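Local coordinates for protein KmHsv2 (Kluyveromyces marxianus, PDB 3VU4) that folds into a seven-bladed beta-propeller of the PROPPIN family and probably binds phosphoinositides at membranes, as Atg18 does, at residues A[22-27]-A[62-67]; A[97-102]-A[115-120]. All blocks are in the same frame, centred on the assembly; numbering follows the deposited sequence.

Contact 1: A[22-27]-A[62-67]; sequences VTDYEF and SKVRML
Asp24 OD2 receives two donors from the 62-67 segment. Val64 N donates to the anti lone pair of Asp24 OD2 at 3.0 Å, with an N-H...O angle of 159°. Arg65 NH1 comes to 3.1 Å from Asp24 OD2 on the syn side, somewhat out of the carboxylate plane, and makes a salt bridge. The Asp24 carboxylate is carried toward the neighbouring strand with CG opposite the backbone N (chi1 -165°), and Lys63 CG lies 3.5 Å from Asp24 OD2. The other oxygen is also linked to Arg65: a water 2.6 Å from Asp24 OD1 accepts from Arg65 NH2 at the guanidinium edge. Carboxylate and guanidinium planes stand 45° apart. The Arg65 chain bends at chi2 and turns back on its own strand, so that Arg65 NH1 also donates to the carbonyl of the preceding residue, Val64 O, at 2.9 Å. Glu26 CG covers one face of the guanidinium, while Glu26 OE1 accepts from Phe27 N. Arg65 NE donates to Leu106 O, a further hold on the group's rotation. A leucine here would probably leave Asp24 without its charged mate and take away the flat group on which Glu26 CG rests. Farther along, a water joins Phe27 O to Met66 N, 2.8 Å from the latter. The strands run nearly parallel, their axes 6.0 Å apart at closest approach, and the direct bonds across involve side chains. A classic beta bulge sets both Ser62 and Lys63 opposite Val76, and Lys63 NZ reaches Lys104 O. Strands 24-27 and 63-66 are the first strands of adjacent propeller blades; Glu26 pairs with Ile35 of strand 33-37, while Phe27 packs on strands 310-313 and 318-323 of the last blade.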
loop_
_atom_site.group_PDB
_atom_site.type_symbol
_atom_site.label_atom_id
_atom_site.label_comp_id
_atom_site.label_asym_id
_atom_site.label_seq_id
_atom_site.Cartn_x
_atom_site.Cartn_y
_atom_site.Cartn_z
ATOM N N VAL A 22 12.405 2.449 14.428
ATOM C CA VAL A 22 12.157 2.674 13.016
ATOM C C VAL A 22 11.317 3.954 12.957
ATOM O O VAL A 22 10.322 4.080 13.662
ATOM C CB VAL A 22 11.392 1.484 12.424
ATOM C CG1 VAL A 22 10.949 1.779 10.998
ATOM C CG2 VAL A 22 12.280 0.270 12.459
ATOM N N THR A 23 11.726 4.915 12.141
ATOM C CA THR A 23 10.986 6.165 12.051
ATOM C C THR A 23 10.074 6.203 10.827
ATOM O O THR A 23 9.219 7.084 10.697
ATOM C CB THR A 23 11.954 7.377 12.028
ATOM O OG1 THR A 23 12.964 7.172 11.030
ATOM C CG2 THR A 23 12.627 7.540 13.386
ATOM N N ASP A 24 10.259 5.235 9.935
ATOM C CA ASP A 24 9.454 5.128 8.729
ATOM C C ASP A 24 9.934 3.920 7.941
ATOM O O ASP A 24 11.093 3.514 8.054
ATOM C CB ASP A 24 9.577 6.398 7.878
ATOM C CG ASP A 24 8.490 6.502 6.814
ATOM O OD1 ASP A 24 7.331 6.142 7.106
ATOM O OD2 ASP A 24 8.788 6.963 5.695
ATOM N N TYR A 25 9.029 3.336 7.164
ATOM C CA TYR A 25 9.342 2.173 6.349
ATOM C C TYR A 25 8.324 2.124 5.221
ATOM O O TYR A 25 7.190 2.565 5.385
ATOM C CB TYR A 25 9.290 0.889 7.185
ATOM C CG TYR A 25 7.951 0.591 7.825
ATOM C CD1 TYR A 25 7.377 1.479 8.742
ATOM C CD2 TYR A 25 7.259 -0.588 7.523
ATOM C CE1 TYR A 25 6.140 1.205 9.342
ATOM C CE2 TYR A 25 6.025 -0.878 8.117
ATOM C CZ TYR A 25 5.471 0.023 9.020
ATOM O OH TYR A 25 4.250 -0.248 9.591
ATOM N N GLU A 26 8.727 1.594 4.076
ATOM C CA GLU A 26 7.833 1.541 2.933
ATOM C C GLU A 26 8.395 0.580 1.887
ATOM O O GLU A 26 9.609 0.394 1.803
ATOM C CB GLU A 26 7.693 2.954 2.358
ATOM C CG GLU A 26 6.643 3.116 1.285
ATOM C CD GLU A 26 5.276 2.680 1.756
ATOM O OE1 GLU A 26 5.040 1.452 1.814
ATOM O OE2 GLU A 26 4.448 3.562 2.076
ATOM N N PHE A 27 7.505 -0.041 1.113
ATOM C CA PHE A 27 7.903 -0.979 0.062
ATOM C C PHE A 27 8.176 -0.208 -1.228
ATOM O O PHE A 27 7.694 0.913 -1.390
ATOM C CB PHE A 27 6.773 -1.973 -0.211
ATOM C CG PHE A 27 6.412 -2.815 0.961
ATOM C CD1 PHE A 27 7.071 -4.016 1.200
ATOM C CD2 PHE A 27 5.424 -2.396 1.852
ATOM C CE1 PHE A 27 6.755 -4.787 2.303
ATOM C CE2 PHE A 27 5.102 -3.162 2.958
ATOM C CZ PHE A 27 5.769 -4.361 3.185
ATOM N N SER A 62 13.220 11.117 8.773
ATOM C CA SER A 62 11.827 11.204 9.165
ATOM C C SER A 62 10.899 10.434 8.213
ATOM O O SER A 62 9.827 9.950 8.612
ATOM C CB SER A 62 11.440 12.680 9.206
ATOM O OG SER A 62 10.051 12.856 9.043
ATOM N N LYS A 63 11.326 10.328 6.958
ATOM C CA LYS A 63 10.558 9.653 5.929
ATOM C C LYS A 63 11.523 9.128 4.867
ATOM O O LYS A 63 12.517 9.779 4.543
ATOM C CB LYS A 63 9.558 10.642 5.331
ATOM C CG LYS A 63 8.679 10.095 4.221
ATOM C CD LYS A 63 7.397 10.881 4.186
ATOM C CE LYS A 63 6.653 10.663 5.492
ATOM N NZ LYS A 63 5.540 11.616 5.689
ATOM N N VAL A 64 11.235 7.953 4.323
ATOM C CA VAL A 64 12.124 7.375 3.333
ATOM C C VAL A 64 11.374 6.596 2.235
ATOM O O VAL A 64 10.421 5.867 2.508
ATOM C CB VAL A 64 13.169 6.470 4.053
ATOM C CG1 VAL A 64 12.480 5.256 4.681
ATOM C CG2 VAL A 64 14.258 6.055 3.092
ATOM N N ARG A 65 11.810 6.774 0.989
ATOM C CA ARG A 65 11.198 6.113 -0.170
ATOM C C ARG A 65 12.274 5.630 -1.132
ATOM O O ARG A 65 13.403 6.131 -1.116
ATOM C CB ARG A 65 10.297 7.092 -0.928
ATOM C CG ARG A 65 9.146 7.664 -0.130
ATOM C CD ARG A 65 8.034 6.658 0.032
ATOM N NE ARG A 65 6.904 7.245 0.735
ATOM C CZ ARG A 65 6.776 7.267 2.055
ATOM N NH1 ARG A 65 7.712 6.717 2.822
ATOM N NH2 ARG A 65 5.728 7.867 2.608
ATOM N N MET A 66 11.938 4.656 -1.969
ATOM C CA MET A 66 12.903 4.186 -2.950
ATOM C C MET A 66 12.257 4.073 -4.331
ATOM O O MET A 66 11.034 3.962 -4.450
ATOM C CB MET A 66 13.534 2.859 -2.511
ATOM C CG MET A 66 12.695 1.617 -2.670
ATOM S SD MET A 66 13.557 0.188 -1.934
ATOM C CE MET A 66 14.741 -0.225 -3.237
ATOM N N LEU A 67 13.077 4.142 -5.376
ATOM C CA LEU A 67 12.574 4.054 -6.742
ATOM C C LEU A 67 12.953 2.727 -7.377
ATOM O O LEU A 67 14.098 2.524 -7.765
ATOM C CB LEU A 67 13.127 5.197 -7.595
ATOM C CG LEU A 67 12.715 5.136 -9.072
ATOM C CD1 LEU A 67 11.204 5.321 -9.202
ATOM C CD2 LEU A 67 13.450 6.213 -9.849
HETATM O O HOH W 1 5.478 7.263 5.595
HETATM O O HOH W 2 9.453 3.536 -1.205
#

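Contact 2: A[97-102]-A[115-120]; sequences IKVDAP and VSYGDV
Val99 lies over one face of the Tyr117 ring, joining the connection between two beta-propeller blades to a hairpin of the second. Segment 97-102 leaves the last strand of one four-stranded sheet, 92-98, and leads into the first strand of the next, 103-108; segment 115-120 turns from strand 112-117 into strand 120-125. The apolar contacts centre on the tyrosine. Val99 CB sits 3.5 Å from the centroid of the Tyr117 ring and only 9° off the ring normal, a CH-pi contact. Val99 CG1 extends over the CD1-CE1 side of the ring and also meets Val115 CG1 at 4.1 Å, while Val99 CG2 lies nearer Tyr117 CG. Val120 CB packs on the opposite face, offset toward the rim, and the ring is thus sandwiched between two valines. Tyr117 CG stands between its backbone N and carbonyl carbon (chi1 45°), which turns one ring face to Val99. At the root of the side chain, Ala101 CB touches Tyr117 CB at 3.8 Å. The polar bonds that set the ring's place lie within the hairpin: Tyr117 N and O pair with Val120 O and N across the turn of Gly118 and Asp119, where the positive phi of Gly118 suits glycine, and Tyr117 OH is hydrogen-bonded to Ser122 OG. Between the segments the polar contacts are weaker or indirect. Tyr117 CA approaches Pro102 O at 3.5 Å in a CA-H...O contact. A water that donates to Pro102 O accepts a hydrogen bond from Gly118 N at 2.9 Å.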
loop_
_atom_site.group_PDB
_atom_site.type_symbol
_atom_site.label_atom_id
_atom_site.label_comp_id
_atom_site.label_asym_id
_atom_site.label_seq_id
_atom_site.Cartn_x
_atom_site.Cartn_y
_atom_site.Cartn_z
ATOM N N ILE A 97 14.108 19.433 -3.006
ATOM C CA ILE A 97 12.829 19.989 -3.426
ATOM C C ILE A 97 12.151 20.467 -2.156
ATOM O O ILE A 97 12.083 19.731 -1.173
ATOM C CB ILE A 97 11.956 18.931 -4.128
ATOM C CG1 ILE A 97 12.658 18.437 -5.393
ATOM C CG2 ILE A 97 10.609 19.524 -4.486
ATOM C CD1 ILE A 97 11.976 17.252 -6.052
ATOM N N LYS A 98 11.665 21.702 -2.161
ATOM C CA LYS A 98 11.030 22.247 -0.970
ATOM C C LYS A 98 9.580 22.622 -1.181
ATOM O O LYS A 98 9.197 23.111 -2.241
ATOM C CB LYS A 98 11.785 23.482 -0.484
ATOM C CG LYS A 98 11.286 23.997 0.854
ATOM C CD LYS A 98 11.654 25.454 1.070
ATOM C CE LYS A 98 11.363 25.885 2.498
ATOM N NZ LYS A 98 12.281 25.220 3.472
ATOM N N VAL A 99 8.773 22.395 -0.154
ATOM C CA VAL A 99 7.360 22.722 -0.223
ATOM C C VAL A 99 7.008 23.654 0.935
ATOM O O VAL A 99 7.790 23.803 1.871
ATOM C CB VAL A 99 6.502 21.445 -0.196
ATOM C CG1 VAL A 99 6.732 20.660 -1.469
ATOM C CG2 VAL A 99 6.868 20.596 1.006
ATOM N N ASP A 100 5.838 24.279 0.864
ATOM C CA ASP A 100 5.415 25.234 1.883
ATOM C C ASP A 100 5.003 24.689 3.244
ATOM O O ASP A 100 4.989 25.430 4.225
ATOM C CB ASP A 100 4.287 26.107 1.332
ATOM C CG ASP A 100 4.683 26.810 0.052
ATOM O OD1 ASP A 100 5.773 27.434 0.034
ATOM O OD2 ASP A 100 3.908 26.737 -0.929
ATOM N N ALA A 101 4.659 23.409 3.313
ATOM C CA ALA A 101 4.257 22.810 4.580
ATOM C C ALA A 101 5.008 21.492 4.737
ATOM O O ALA A 101 5.643 21.030 3.792
ATOM C CB ALA A 101 2.756 22.580 4.591
ATOM N N PRO A 102 4.953 20.870 5.928
ATOM C CA PRO A 102 5.663 19.599 6.128
ATOM C C PRO A 102 5.196 18.545 5.121
ATOM O O PRO A 102 4.009 18.460 4.816
ATOM C CB PRO A 102 5.294 19.217 7.559
ATOM C CG PRO A 102 4.972 20.526 8.207
ATOM C CD PRO A 102 4.205 21.247 7.140
ATOM N N VAL A 115 4.375 14.814 -4.286
ATOM C CA VAL A 115 4.575 15.289 -2.909
ATOM C C VAL A 115 3.366 16.065 -2.361
ATOM O O VAL A 115 2.927 17.041 -2.973
ATOM C CB VAL A 115 5.807 16.242 -2.820
ATOM C CG1 VAL A 115 6.038 16.670 -1.379
ATOM C CG2 VAL A 115 7.044 15.564 -3.388
ATOM N N SER A 116 2.834 15.652 -1.215
ATOM C CA SER A 116 1.701 16.367 -0.642
ATOM C C SER A 116 2.101 16.979 0.686
ATOM O O SER A 116 2.945 16.449 1.407
ATOM C CB SER A 116 0.487 15.448 -0.445
ATOM O OG SER A 116 0.655 14.574 0.657
ATOM N N TYR A 117 1.486 18.108 0.998
ATOM C CA TYR A 117 1.761 18.827 2.224
ATOM C C TYR A 117 0.558 19.704 2.439
ATOM O O TYR A 117 0.011 20.244 1.482
ATOM C CB TYR A 117 3.012 19.694 2.062
ATOM C CG TYR A 117 3.050 20.464 0.761
ATOM C CD1 TYR A 117 3.377 19.828 -0.442
ATOM C CD2 TYR A 117 2.744 21.823 0.726
ATOM C CE1 TYR A 117 3.398 20.528 -1.650
ATOM C CE2 TYR A 117 2.760 22.536 -0.477
ATOM C CZ TYR A 117 3.087 21.882 -1.660
ATOM O OH TYR A 117 3.085 22.576 -2.848
ATOM N N GLY A 118 0.144 19.865 3.685
ATOM C CA GLY A 118 -1.030 20.676 3.931
ATOM C C GLY A 118 -2.150 20.057 3.123
ATOM O O GLY A 118 -2.406 18.853 3.240
ATOM N N ASP A 119 -2.808 20.855 2.291
ATOM C CA ASP A 119 -3.890 20.326 1.472
ATOM C C ASP A 119 -3.582 20.495 -0.008
ATOM O O ASP A 119 -4.469 20.762 -0.820
ATOM C CB ASP A 119 -5.217 21.001 1.831
ATOM C CG ASP A 119 -5.211 22.481 1.562
ATOM O OD1 ASP A 119 -4.141 23.020 1.196
ATOM O OD2 ASP A 119 -6.283 23.105 1.722
ATOM N N VAL A 120 -2.313 20.299 -0.349
ATOM C CA VAL A 120 -1.850 20.428 -1.721
ATOM C C VAL A 120 -1.031 19.214 -2.175
ATOM O O VAL A 120 -0.335 18.584 -1.377
ATOM C CB VAL A 120 -0.958 21.688 -1.863
ATOM C CG1 VAL A 120 -0.439 21.814 -3.286
ATOM C CG2 VAL A 120 -1.740 22.925 -1.455
HETATM O O HOH W 3 1.762 18.947 5.896
#

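In the fold
The two contacts follow each other along the chain, their centres about 17 Å apart, and share one blade: its first strand, 63-66, enters contact 1 and its last, 92-98, leads into contact 2. Each ties that blade to a different neighbour. Contact 1 joins the first strands of two blades, its centre about 13 Å from the centre of the chain; most of its touching residues are partly exposed, and charge pairing and water dominate. Contact 2 lies farther out, its centre about 21 Å from that of the chain, where a connecting loop packs on a hairpin. Half of its touching residues are buried, and apolar packing on an aromatic ring replaces the salt bridge.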